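Local coordinates for protein putative acetamidase/formamidase (PDB 5UBU) that probably hydrolyses non-peptide carbon-nitrogen bonds in linear amides and binds sodium ions, at residues B[95-100]-B[247-252]; B[171-176]-B[214-219]; B[205-210]-B[254-259]. All coordinates share one frame; numbering follows the deposited sequence.

Contact 1 of 3, residues B[95-100]-B[247-252]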
ATOM      1  N   GLY B  95      15.216 -21.005 -31.560  1.00 55.48           N
ATOM      2  CA  GLY B  95      16.420 -20.951 -30.723  1.00 55.20           C
ATOM      3  C   GLY B  95      16.227 -20.374 -29.328  1.00 53.28           C
ATOM      4  O   GLY B  95      17.093 -20.542 -28.470  1.00 52.43           O
ATOM      5  N   ALA B  96      15.099 -19.701 -29.091  1.00 52.14           N
ATOM      6  CA  ALA B  96      14.832 -19.092 -27.780  1.00 51.60           C
ATOM      7  C   ALA B  96      14.690 -20.136 -26.671  1.00 51.92           C
ATOM      8  O   ALA B  96      13.997 -21.139 -26.834  1.00 51.42           O
ATOM      9  CB  ALA B  96      13.589 -18.218 -27.842  1.00 50.55           C
ATOM     10  N   GLU B  97      15.374 -19.899 -25.557  1.00 52.91           N
ATOM     11  CA  GLU B  97      15.338 -20.799 -24.396  1.00 53.89           C
ATOM     12  C   GLU B  97      15.484 -19.972 -23.129  1.00 51.60           C
ATOM     13  O   GLU B  97      15.903 -18.819 -23.179  1.00 51.00           O
ATOM     14  CB  GLU B  97      16.441 -21.878 -24.472  1.00 56.14           C
ATOM     15  CG  GLU B  97      17.864 -21.337 -24.453  1.00 58.03           C
ATOM     16  CD  GLU B  97      18.940 -22.395 -24.641  1.00 60.08           C
ATOM     17  OE1 GLU B  97      20.124 -21.998 -24.742  1.00 60.51           O
ATOM     18  OE2 GLU B  97      18.616 -23.603 -24.699  1.00 60.92           O
ATOM     19  N   LYS B  98      15.144 -20.575 -21.999  1.00 50.45           N
ATOM     20  CA  LYS B  98      15.220 -19.890 -20.713  1.00 49.53           C
ATOM     21  C   LYS B  98      16.598 -19.279 -20.507  1.00 48.70           C
ATOM     22  O   LYS B  98      17.612 -19.945 -20.695  1.00 49.38           O
ATOM     23  CB  LYS B  98      14.865 -20.846 -19.580  1.00 50.15           C
ATOM     24  CG  LYS B  98      14.909 -20.235 -18.198  1.00 50.14           C
ATOM     25  CD  LYS B  98      14.383 -21.269 -17.182  1.00 51.06           C
ATOM     26  CE  LYS B  98      14.791 -20.990 -15.742  1.00 51.11           C
ATOM     27  NZ  LYS B  98      14.535 -19.590 -15.319  1.00 50.21           N
ATOM     28  N   GLY B  99      16.621 -18.004 -20.140  1.00 47.27           N
ATOM     29  CA  GLY B  99      17.864 -17.269 -19.934  1.00 47.41           C
ATOM     30  C   GLY B  99      18.100 -16.266 -21.048  1.00 47.67           C
ATOM     31  O   GLY B  99      18.949 -15.380 -20.909  1.00 48.34           O
ATOM     32  N   ASP B 100      17.371 -16.426 -22.162  1.00 47.29           N
ATOM     33  CA  ASP B 100      17.470 -15.517 -23.309  1.00 47.05           C
ATOM     34  C   ASP B 100      16.512 -14.347 -23.135  1.00 45.48           C
ATOM     35  O   ASP B 100      15.807 -14.241 -22.120  1.00 45.14           O
ATOM     36  CB  ASP B 100      17.165 -16.246 -24.636  1.00 47.64           C
ATOM     37  CG  ASP B 100      18.212 -17.303 -24.987  1.00 48.98           C
ATOM     38  OD1 ASP B 100      19.294 -17.304 -24.361  1.00 49.56           O
ATOM     39  OD2 ASP B 100      17.963 -18.115 -25.910  1.00 49.36           O
ATOM     40  N   LEU B 247      16.437 -12.027 -31.065  1.00 49.70           N
ATOM     41  CA  LEU B 247      16.784 -12.803 -29.886  1.00 50.19           C
ATOM     42  C   LEU B 247      18.185 -12.505 -29.385  1.00 51.52           C
ATOM     43  O   LEU B 247      19.140 -12.527 -30.159  1.00 52.53           O
ATOM     44  CB  LEU B 247      16.706 -14.282 -30.256  1.00 50.59           C
ATOM     45  CG  LEU B 247      16.986 -15.341 -29.189  1.00 50.85           C
ATOM     46  CD1 LEU B 247      15.922 -15.294 -28.109  1.00 49.98           C
ATOM     47  CD2 LEU B 247      17.023 -16.711 -29.828  1.00 51.72           C
ATOM     48  N   ILE B 248      18.294 -12.225 -28.084  1.00 50.51           N
ATOM     49  CA  ILE B 248      19.572 -11.959 -27.422  1.00 51.58           C
ATOM     50  C   ILE B 248      19.823 -13.170 -26.536  1.00 52.08           C
ATOM     51  O   ILE B 248      19.016 -13.506 -25.678  1.00 50.35           O
ATOM     52  CB  ILE B 248      19.557 -10.659 -26.590  1.00 50.14           C
ATOM     53  CG1 ILE B 248      19.347  -9.443 -27.503  1.00 50.70           C
ATOM     54  CG2 ILE B 248      20.870 -10.512 -25.829  1.00 50.75           C
ATOM     55  CD1 ILE B 248      18.988  -8.172 -26.764  1.00 49.25           C
ATOM     56  N   LYS B 249      20.953 -13.823 -26.752  1.00 55.73           N
ATOM     57  CA  LYS B 249      21.289 -15.031 -26.019  1.00 56.84           C
ATOM     58  C   LYS B 249      21.921 -14.785 -24.665  1.00 56.90           C
ATOM     59  O   LYS B 249      22.743 -13.888 -24.505  1.00 57.19           O
ATOM     60  CB  LYS B 249      22.260 -15.883 -26.843  1.00 59.49           C
ATOM     61  CG  LYS B 249      21.766 -16.284 -28.231  1.00 61.28           C
ATOM     62  CD  LYS B 249      20.534 -17.183 -28.243  1.00 60.72           C
ATOM     63  CE  LYS B 249      20.802 -18.556 -27.633  1.00 61.59           C
ATOM     64  NZ  LYS B 249      19.621 -19.447 -27.730  1.00 61.47           N
ATOM     65  N   ASN B 250      21.501 -15.591 -23.694  1.00 57.12           N
ATOM     66  CA  ASN B 250      22.053 -15.598 -22.347  1.00 57.73           C
ATOM     67  C   ASN B 250      22.238 -14.209 -21.702  1.00 56.96           C
ATOM     68  O   ASN B 250      23.351 -13.792 -21.402  1.00 57.39           O
ATOM     69  CB  ASN B 250      23.387 -16.371 -22.415  1.00 60.99           C
ATOM     70  CG  ASN B 250      23.926 -16.764 -21.058  1.00 61.67           C
ATOM     71  OD1 ASN B 250      23.174 -16.960 -20.098  1.00 60.83           O
ATOM     72  ND2 ASN B 250      25.240 -16.924 -20.984  1.00 64.01           N
ATOM     73  N   TRP B 251      21.123 -13.506 -21.513  1.00 56.47           N
ATOM     74  CA  TRP B 251      21.097 -12.176 -20.876  1.00 56.47           C
ATOM     75  C   TRP B 251      20.030 -12.294 -19.793  1.00 56.10           C
ATOM     76  O   TRP B 251      18.839 -12.239 -20.070  1.00 54.16           O
ATOM     77  CB  TRP B 251      20.823 -11.075 -21.914  1.00 55.96           C
ATOM     78  CG  TRP B 251      20.823  -9.675 -21.378  1.00 54.61           C
ATOM     79  CD1 TRP B 251      21.644  -9.171 -20.418  1.00 54.82           C
ATOM     80  CD2 TRP B 251      20.073  -8.564 -21.882  1.00 54.10           C
ATOM     81  NE1 TRP B 251      21.394  -7.834 -20.229  1.00 53.66           N
ATOM     82  CE2 TRP B 251      20.437  -7.433 -21.123  1.00 53.12           C
ATOM     83  CE3 TRP B 251      19.112  -8.418 -22.894  1.00 54.65           C
ATOM     84  CZ2 TRP B 251      19.866  -6.168 -21.333  1.00 52.18           C
ATOM     85  CZ3 TRP B 251      18.536  -7.156 -23.096  1.00 53.25           C
ATOM     86  CH2 TRP B 251      18.923  -6.052 -22.322  1.00 52.03           C
ATOM     87  N   GLN B 252      20.479 -12.493 -18.557  1.00 59.16           N
ATOM     88  CA  GLN B 252      19.554 -12.752 -17.445  1.00 58.74           C
ATOM     89  C   GLN B 252      18.851 -11.478 -16.994  1.00 54.22           C
ATOM     90  O   GLN B 252      19.499 -10.534 -16.551  1.00 53.09           O
ATOM     91  CB  GLN B 252      20.301 -13.438 -16.272  1.00 62.26           C
ATOM     92  CG  GLN B 252      19.457 -14.410 -15.459  1.00 64.81           C
ATOM     93  CD  GLN B 252      18.297 -13.845 -14.656  1.00 67.21           C
ATOM     94  OE1 GLN B 252      18.401 -12.821 -13.974  1.00 71.93           O
ATOM     95  NE2 GLN B 252      17.193 -14.561 -14.691  1.00 67.00           N
TER

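Contact 2 of 3, residues B[171-176]-B[214-219]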
ATOM      1  N   GLY B 171      -0.539  -2.090 -25.223  1.00 42.65           N
ATOM      2  CA  GLY B 171      -0.864  -2.229 -23.813  1.00 42.00           C
ATOM      3  C   GLY B 171      -0.393  -3.554 -23.252  1.00 41.40           C
ATOM      4  O   GLY B 171       0.103  -3.600 -22.133  1.00 41.12           O
ATOM      5  N   THR B 172      -0.558  -4.627 -24.024  1.00 41.35           N
ATOM      6  CA  THR B 172      -0.146  -5.969 -23.600  1.00 41.38           C
ATOM      7  C   THR B 172       0.905  -6.583 -24.521  1.00 41.25           C
ATOM      8  O   THR B 172       0.604  -6.961 -25.643  1.00 41.70           O
ATOM      9  CB  THR B 172      -1.335  -6.962 -23.536  1.00 41.96           C
ATOM     10  OG1 THR B 172      -1.925  -7.101 -24.836  1.00 42.97           O
ATOM     11  CG2 THR B 172      -2.394  -6.500 -22.540  1.00 41.88           C
ATOM     12  N   LEU B 173       2.133  -6.665 -24.031  1.00 40.58           N
ATOM     13  CA  LEU B 173       3.244  -7.259 -24.765  1.00 40.51           C
ATOM     14  C   LEU B 173       3.897  -8.210 -23.768  1.00 40.17           C
ATOM     15  O   LEU B 173       4.326  -7.789 -22.699  1.00 39.55           O
ATOM     16  CB  LEU B 173       4.230  -6.194 -25.245  1.00 40.36           C
ATOM     17  CG  LEU B 173       5.387  -6.707 -26.114  1.00 40.83           C
ATOM     18  CD1 LEU B 173       4.854  -7.366 -27.388  1.00 41.32           C
ATOM     19  CD2 LEU B 173       6.365  -5.590 -26.459  1.00 40.92           C
ATOM     20  N   SER B 174       3.975  -9.493 -24.101  1.00 40.41           N
ATOM     21  CA  SER B 174       4.536 -10.449 -23.152  1.00 40.28           C
ATOM     22  C   SER B 174       5.070 -11.740 -23.733  1.00 40.47           C
ATOM     23  O   SER B 174       4.899 -12.033 -24.910  1.00 40.73           O
ATOM     24  CB  SER B 174       3.440 -10.808 -22.140  1.00 40.19           C
ATOM     25  OG  SER B 174       2.307 -11.338 -22.794  1.00 40.60           O
ATOM     26  N   VAL B 175       5.741 -12.491 -22.866  1.00 40.18           N
ATOM     27  CA  VAL B 175       6.263 -13.812 -23.193  1.00 40.57           C
ATOM     28  C   VAL B 175       5.716 -14.758 -22.125  1.00 40.47           C
ATOM     29  O   VAL B 175       5.326 -14.319 -21.045  1.00 40.03           O
ATOM     30  CB  VAL B 175       7.796 -13.857 -23.285  1.00 40.80           C
ATOM     31  CG1 VAL B 175       8.265 -13.108 -24.515  1.00 40.91           C
ATOM     32  CG2 VAL B 175       8.449 -13.304 -22.030  1.00 40.44           C
ATOM     33  N   SER B 176       5.668 -16.046 -22.428  1.00 41.02           N
ATOM     34  CA  SER B 176       5.133 -17.023 -21.484  1.00 41.22           C
ATOM     35  C   SER B 176       5.976 -17.260 -20.242  1.00 41.18           C
ATOM     36  O   SER B 176       7.194 -17.204 -20.307  1.00 41.18           O
ATOM     37  CB  SER B 176       4.965 -18.378 -22.168  1.00 42.12           C
ATOM     38  OG  SER B 176       4.554 -19.369 -21.238  1.00 42.62           O
ATOM     39  N   GLY B 214      10.189 -18.942 -26.439  1.00 44.72           N
ATOM     40  CA  GLY B 214       9.787 -17.597 -26.044  1.00 43.85           C
ATOM     41  C   GLY B 214       8.298 -17.462 -25.785  1.00 43.41           C
ATOM     42  O   GLY B 214       7.886 -17.122 -24.664  1.00 42.72           O
ATOM     43  N   ARG B 215       7.497 -17.734 -26.818  1.00 43.81           N
ATOM     44  CA  ARG B 215       6.032 -17.620 -26.732  1.00 43.67           C
ATOM     45  C   ARG B 215       5.612 -16.168 -26.546  1.00 42.78           C
ATOM     46  O   ARG B 215       5.147 -15.774 -25.486  1.00 42.49           O
ATOM     47  CB  ARG B 215       5.446 -18.533 -25.642  1.00 44.04           C
ATOM     48  CG  ARG B 215       5.455 -19.990 -26.040  1.00 45.20           C
ATOM     49  CD  ARG B 215       5.020 -20.893 -24.902  1.00 45.67           C
ATOM     50  NE  ARG B 215       4.598 -22.177 -25.467  1.00 46.89           N
ATOM     51  CZ  ARG B 215       3.338 -22.499 -25.789  1.00 47.17           C
ATOM     52  NH1 ARG B 215       2.316 -21.670 -25.562  1.00 46.60           N
ATOM     53  NH2 ARG B 215       3.085 -23.686 -26.318  1.00 48.20           N
ATOM     54  N   LEU B 216       5.796 -15.387 -27.603  1.00 42.74           N
ATOM     55  CA  LEU B 216       5.464 -13.965 -27.599  1.00 42.21           C
ATOM     56  C   LEU B 216       3.977 -13.729 -27.841  1.00 42.05           C
ATOM     57  O   LEU B 216       3.397 -14.289 -28.770  1.00 42.18           O
ATOM     58  CB  LEU B 216       6.265 -13.230 -28.681  1.00 42.44           C
ATOM     59  CG  LEU B 216       6.022 -11.721 -28.868  1.00 41.89           C
ATOM     60  CD1 LEU B 216       6.360 -10.939 -27.608  1.00 41.13           C
ATOM     61  CD2 LEU B 216       6.846 -11.230 -30.056  1.00 42.39           C
ATOM     62  N   PHE B 217       3.382 -12.893 -26.996  1.00 41.59           N
ATOM     63  CA  PHE B 217       1.977 -12.517 -27.100  1.00 41.75           C
ATOM     64  C   PHE B 217       1.891 -11.004 -27.244  1.00 41.59           C
ATOM     65  O   PHE B 217       2.673 -10.267 -26.632  1.00 41.14           O
ATOM     66  CB  PHE B 217       1.198 -12.930 -25.853  1.00 41.50           C
ATOM     67  CG  PHE B 217       1.079 -14.408 -25.658  1.00 41.91           C
ATOM     68  CD1 PHE B 217       2.065 -15.116 -24.998  1.00 41.91           C
ATOM     69  CD2 PHE B 217      -0.055 -15.085 -26.102  1.00 42.51           C
ATOM     70  CE1 PHE B 217       1.938 -16.484 -24.793  1.00 42.56           C
ATOM     71  CE2 PHE B 217      -0.194 -16.447 -25.908  1.00 43.11           C
ATOM     72  CZ  PHE B 217       0.798 -17.153 -25.239  1.00 43.13           C
ATOM     73  N   ILE B 218       0.937 -10.539 -28.039  1.00 42.22           N
ATOM     74  CA  ILE B 218       0.759  -9.096 -28.256  1.00 42.36           C
ATOM     75  C   ILE B 218      -0.727  -8.768 -28.374  1.00 42.87           C
ATOM     76  O   ILE B 218      -1.540  -9.626 -28.721  1.00 43.15           O
ATOM     77  CB  ILE B 218       1.567  -8.621 -29.496  1.00 42.83           C
ATOM     78  CG1 ILE B 218       1.567  -7.100 -29.615  1.00 42.51           C
ATOM     79  CG2 ILE B 218       1.042  -9.274 -30.781  1.00 43.69           C
ATOM     80  CD1 ILE B 218       2.451  -6.582 -30.729  1.00 42.83           C
ATOM     81  N   GLY B 219      -1.090  -7.534 -28.045  1.00 43.36           N
ATOM     82  CA  GLY B 219      -2.490  -7.098 -28.141  1.00 44.19           C
ATOM     83  C   GLY B 219      -2.776  -5.808 -27.422  1.00 44.35           C
ATOM     84  O   GLY B 219      -1.859  -5.131 -26.975  1.00 43.82           O
TER
HETATM   85  O   HOH W   1       9.163 -17.389 -22.288  1.00 26.30           O

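Contact 3 of 3, residues B[205-210]-B[254-259]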
ATOM      1  N   THR B 205      11.293  -3.362 -26.815  1.00 40.53           N
ATOM      2  CA  THR B 205      11.010  -3.920 -25.492  1.00 39.78           C
ATOM      3  C   THR B 205      11.762  -5.251 -25.347  1.00 39.87           C
ATOM      4  O   THR B 205      11.727  -6.094 -26.250  1.00 40.20           O
ATOM      5  CB  THR B 205       9.497  -4.133 -25.271  1.00 39.23           C
ATOM      6  OG1 THR B 205       8.810  -2.889 -25.413  1.00 39.18           O
ATOM      7  CG2 THR B 205       9.220  -4.681 -23.884  1.00 38.82           C
ATOM      8  N   TYR B 206      12.444  -5.416 -24.210  1.00 39.54           N
ATOM      9  CA  TYR B 206      13.212  -6.627 -23.905  1.00 39.73           C
ATOM     10  C   TYR B 206      12.457  -7.453 -22.872  1.00 39.20           C
ATOM     11  O   TYR B 206      12.183  -6.968 -21.786  1.00 38.85           O
ATOM     12  CB  TYR B 206      14.601  -6.251 -23.400  1.00 40.07           C
ATOM     13  CG  TYR B 206      15.374  -5.416 -24.401  1.00 40.50           C
ATOM     14  CD1 TYR B 206      15.875  -5.986 -25.564  1.00 41.13           C
ATOM     15  CD2 TYR B 206      15.613  -4.065 -24.183  1.00 40.40           C
ATOM     16  CE1 TYR B 206      16.581  -5.233 -26.493  1.00 41.63           C
ATOM     17  CE2 TYR B 206      16.323  -3.305 -25.104  1.00 40.97           C
ATOM     18  CZ  TYR B 206      16.805  -3.897 -26.260  1.00 41.55           C
ATOM     19  OH  TYR B 206      17.512  -3.168 -27.185  1.00 42.11           O
ATOM     20  N   LEU B 207      12.119  -8.691 -23.225  1.00 39.41           N
ATOM     21  CA  LEU B 207      11.351  -9.591 -22.357  1.00 39.24           C
ATOM     22  C   LEU B 207      12.141 -10.863 -22.021  1.00 39.79           C
ATOM     23  O   LEU B 207      12.676 -11.506 -22.920  1.00 40.43           O
ATOM     24  CB  LEU B 207      10.055  -9.982 -23.066  1.00 39.22           C
ATOM     25  CG  LEU B 207       9.100  -8.822 -23.392  1.00 38.84           C
ATOM     26  CD1 LEU B 207       7.984  -9.257 -24.335  1.00 38.93           C
ATOM     27  CD2 LEU B 207       8.516  -8.233 -22.113  1.00 38.32           C
ATOM     28  N   PRO B 208      12.175 -11.262 -20.733  1.00 39.60           N
ATOM     29  CA  PRO B 208      12.943 -12.433 -20.358  1.00 40.27           C
ATOM     30  C   PRO B 208      12.267 -13.753 -20.700  1.00 40.56           C
ATOM     31  O   PRO B 208      11.154 -14.012 -20.253  1.00 40.11           O
ATOM     32  CB  PRO B 208      13.078 -12.298 -18.836  1.00 40.12           C
ATOM     33  CG  PRO B 208      12.051 -11.310 -18.407  1.00 39.26           C
ATOM     34  CD  PRO B 208      11.324 -10.814 -19.621  1.00 38.99           C
ATOM     35  N   VAL B 209      12.971 -14.589 -21.457  1.00 41.33           N
ATOM     36  CA  VAL B 209      12.459 -15.885 -21.851  1.00 41.87           C
ATOM     37  C   VAL B 209      12.540 -16.866 -20.687  1.00 42.32           C
ATOM     38  O   VAL B 209      13.559 -16.942 -20.003  1.00 42.74           O
ATOM     39  CB  VAL B 209      13.257 -16.471 -23.041  1.00 42.83           C
ATOM     40  CG1 VAL B 209      12.724 -17.850 -23.433  1.00 43.49           C
ATOM     41  CG2 VAL B 209      13.189 -15.536 -24.238  1.00 42.52           C
ATOM     42  N   ARG B 210      11.444 -17.588 -20.460  1.00 42.27           N
ATOM     43  CA  ARG B 210      11.373 -18.611 -19.413  1.00 42.83           C
ATOM     44  C   ARG B 210      10.758 -19.916 -19.943  1.00 43.60           C
ATOM     45  O   ARG B 210      10.767 -20.926 -19.242  1.00 44.49           O
ATOM     46  CB  ARG B 210      10.588 -18.102 -18.205  1.00 42.03           C
ATOM     47  CG  ARG B 210      11.233 -16.907 -17.519  1.00 41.48           C
ATOM     48  CD  ARG B 210      10.461 -16.506 -16.275  1.00 40.85           C
ATOM     49  NE  ARG B 210      11.034 -15.332 -15.614  1.00 40.34           N
ATOM     50  CZ  ARG B 210      10.729 -14.057 -15.889  1.00 39.49           C
ATOM     51  NH1 ARG B 210      11.315 -13.078 -15.212  1.00 39.17           N
ATOM     52  NH2 ARG B 210       9.848 -13.746 -16.836  1.00 39.07           N
ATOM     53  N   SER B 254      15.265 -10.049 -14.827  1.00 44.51           N
ATOM     54  CA  SER B 254      14.216 -10.433 -13.900  1.00 42.75           C
ATOM     55  C   SER B 254      12.922  -9.730 -14.269  1.00 40.96           C
ATOM     56  O   SER B 254      11.841 -10.233 -13.964  1.00 41.84           O
ATOM     57  CB  SER B 254      14.609 -10.108 -12.462  1.00 42.52           C
ATOM     58  OG  SER B 254      15.720 -10.889 -12.079  1.00 44.24           O
ATOM     59  N   TRP B 255      13.040  -8.569 -14.920  1.00 38.79           N
ATOM     60  CA  TRP B 255      11.885  -7.773 -15.316  1.00 37.25           C
ATOM     61  C   TRP B 255      12.032  -7.236 -16.727  1.00 37.84           C
ATOM     62  O   TRP B 255      13.131  -7.221 -17.266  1.00 38.89           O
ATOM     63  CB  TRP B 255      11.710  -6.601 -14.352  1.00 35.52           C
ATOM     64  CG  TRP B 255      11.390  -7.044 -13.000  1.00 34.43           C
ATOM     65  CD1 TRP B 255      12.263  -7.322 -11.999  1.00 34.44           C
ATOM     66  CD2 TRP B 255      10.091  -7.303 -12.484  1.00 34.06           C
ATOM     67  NE1 TRP B 255      11.588  -7.725 -10.879  1.00 33.88           N
ATOM     68  CE2 TRP B 255      10.249  -7.732 -11.153  1.00 33.61           C
ATOM     69  CE3 TRP B 255       8.797  -7.206 -13.017  1.00 34.01           C
ATOM     70  CZ2 TRP B 255       9.170  -8.060 -10.342  1.00 33.77           C
ATOM     71  CZ3 TRP B 255       7.722  -7.543 -12.215  1.00 33.94           C
ATOM     72  CH2 TRP B 255       7.914  -7.964 -10.888  1.00 33.82           C
ATOM     73  N   PRO B 256      10.918  -6.809 -17.339  1.00 38.18           N
ATOM     74  CA  PRO B 256      11.013  -6.245 -18.684  1.00 39.25           C
ATOM     75  C   PRO B 256      11.774  -4.932 -18.710  1.00 38.97           C
ATOM     76  O   PRO B 256      11.745  -4.184 -17.739  1.00 38.66           O
ATOM     77  CB  PRO B 256       9.544  -5.969 -19.068  1.00 39.04           C
ATOM     78  CG  PRO B 256       8.732  -6.853 -18.190  1.00 38.47           C
ATOM     79  CD  PRO B 256       9.514  -7.013 -16.920  1.00 37.64           C
ATOM     80  N   ARG B 257      12.450  -4.673 -19.822  1.00 39.68           N
ATOM     81  CA  ARG B 257      13.187  -3.434 -20.027  1.00 40.19           C
ATOM     82  C   ARG B 257      12.860  -2.931 -21.409  1.00 42.02           C
ATOM     83  O   ARG B 257      12.421  -3.697 -22.260  1.00 42.61           O
ATOM     84  CB  ARG B 257      14.681  -3.663 -19.908  1.00 40.28           C
ATOM     85  CG  ARG B 257      15.126  -4.028 -18.518  1.00 38.95           C
ATOM     86  CD  ARG B 257      16.581  -4.458 -18.496  1.00 39.85           C
ATOM     87  NE  ARG B 257      17.021  -4.719 -17.125  1.00 39.31           N
ATOM     88  CZ  ARG B 257      18.227  -5.161 -16.780  1.00 39.29           C
ATOM     89  NH1 ARG B 257      19.153  -5.414 -17.697  1.00 40.54           N
ATOM     90  NH2 ARG B 257      18.504  -5.356 -15.505  1.00 38.84           N
HETATM   91  N   MSE B 258      13.028  -1.638 -21.629  1.00 43.99           N
HETATM   92  CA  MSE B 258      12.775  -1.083 -22.952  1.00 47.24           C
HETATM   93  C   MSE B 258      13.813  -0.040 -23.242  1.00 46.53           C
HETATM   94  O   MSE B 258      14.567   0.383 -22.371  1.00 45.39           O
HETATM   95  CB  MSE B 258      11.303  -0.677 -23.172  1.00 50.57           C
HETATM   96  CG  MSE B 258      10.913   0.701 -22.668  1.00 54.00           C
HETATM   97 SE   MSE B 258      11.211   2.116 -24.021  1.00 63.49          SE
HETATM   98  CE  MSE B 258      10.742   3.629 -22.846  1.00 63.15           C
ATOM     99  N   GLU B 259      13.849   0.364 -24.497  1.00 46.86           N
ATOM    100  CA  GLU B 259      14.820   1.310 -24.973  1.00 47.49           C
ATOM    101  C   GLU B 259      14.232   2.069 -26.144  1.00 48.47           C
ATOM    102  O   GLU B 259      13.469   1.510 -26.921  1.00 49.29           O
ATOM    103  CB  GLU B 259      16.028   0.500 -25.439  1.00 48.25           C
ATOM    104  CG  GLU B 259      17.182   1.280 -26.032  1.00 50.17           C
ATOM    105  CD  GLU B 259      18.322   0.393 -26.537  1.00 51.47           C
ATOM    106  OE1 GLU B 259      18.157  -0.841 -26.664  1.00 50.25           O
ATOM    107  OE2 GLU B 259      19.397   0.951 -26.825  1.00 53.22           O
TER

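Contact 1 of 3, residues B[95-100]-B[247-252]
D100 and K249 carry the ionic part of this contact, which joins the turn leading into strand 101-111 to the end of its neighbour in the sheet, strand 239-248. K249 NZ makes a salt bridge with D100 OD2 at 2.8 Å, on the syn side of that oxygen. The CB of K249 heads away from the 95-100 loop. Bends at chi2 and chi3 (-64° and -65°) fold the chain back, so that CD and CE run past the carboxylate. E97 is a second, long ionic partner: E97 OE1 lies 4.0 Å from K249 NZ, and the two side chains cross at about a right angle.

Hydrogen bonds tie the same carboxylate to backbone. N250 N donates to D100 OD1 at 2.9 Å, almost straight, on the anti side but tilted out of the carboxylate plane. E97 N donates to D100 OD2 at 3.2 Å from above the carboxylate plane. It comes from the face opposite to K249 NZ. W251 N donates to G99 O at 2.9 Å, in a bent hydrogen bond. Residues 97-100 form a type II beta turn, with the G99 backbone in a conformation that favours glycine.

The apolar part is small. L247 CD1 packs on A96 CB and on D100 CB, each at 3.8 Å. The other branch, CD2, lies against A96 N. I102 of the next strand touches both A96 and L247.

With three donors on its two oxygens, D100 is fixed in rotation. The nearby lysine would probably favour its ionised form.

Contact 2 of 3, residues B[171-176]-B[214-219]
S174 O receives F217 N at 2.7 Å in a nearly straight hydrogen bond. The CA-H of L216 also points at this oxygen, with L216 CA 3.4 Å from S174 O. S174 N returns a bond to F217 O at 2.9 Å, which makes S174 and F217 a hydrogen-bonded antiparallel pair. T172 and G219 form the next such pair. T172 N donates to G219 O, and the return bond is weak. T172 OG1 has its own partner, Q87 NE2.

L173, L216 and I218 share one face of the sheet. L173 CG lies anti to the backbone N (chi1 -176°), and its CD1 meets L216 CD1 at 3.9 Å and I218 CG1 at 4.0 Å. Strand 203-208 packs on L173 and L216 here. F217 is on the other face with T172 and S174. S176 CB approaches the edge of the F217 ring, while Q87 and P90 of strand 87-93 also touch it.

At the far end S176 CB packs on R215 CB at 3.5 Å. The extended R215 chain leads away to S44 O. A water donates to both S176 O and G214 O.

The strand end lies near the sodium sites: G171 makes backbone hydrogen bonds with D195 and D220, both sodium ligands. The T172/G219 and S174/F217 pairs thus spend backbone polar groups on each other, while L173, V175 and L216 bond outward to G192, H190 and I91, as suits a buried sheet.

Contact 3 of 3, residues B[205-210]-B[254-259]
Y206 turns its ring beside its own backbone N (chi1 -58°), while E259 runs out extended with CG anti to N (chi1 178°). This brings the phenol and the carboxylate together at one end of an antiparallel strand pair in the large mixed beta sheet. Y206 OH is modelled as donating to E259 OE1, though at a very short distance that is doubtful at this resolution. E259 OE1 lies in the ring plane at its edge. The ring and carboxylate planes are 42° apart. E259 OE2 has a salt bridge of its own, to K327.

Y206 and R257 form a hydrogen-bonded pair. Y206 N donates to R257 O at 2.6 Å, and R257 N donates to Y206 O at 3.0 Å. The R257 side chain leaves the contact for D283 and W287. The neighbouring pair, T205 with M258, a selenomethionine, is non-hydrogen-bonded. M258 CB packs on T205, 4.0 Å from T205 OG1.

Next to the paired residues, L207 CD2 rests on P256 CB at 3.9 Å, and the L207 side chain also touches L173 and V175 of strand 169-175.

R210 closes the loop end. Its NH2 bonds N189 O. P208 CB lies over one guanidinium face, toward the rim, and at the edge R210 NH1 makes a weak hydrogen bond to S254 O at 3.2 Å.

Overall arrangement
Contacts 2 and 3 are buried, while contact 1 is only partly buried, with several of its residues at the surface. Contacts 1 and 3 reach the same nine-strand sheet. They meet directly, through probable hydrogen bonds of G99 and D100 with V209. Contact 2 belongs to the other mixed sheet. Its L173 and V175 pack on strand 203-208 of contact 3, so apolar side chains join the two sheets there. The chemistry differs with place. Contact 1 is a loop held by a salt-bridge network and by backbone N-H groups. Contact 2 is mainly strand pairing with aliphatic packing, and it runs toward the sodium sites. Contact 3 combines strand pairing with a buried tyrosine-glutamate pair.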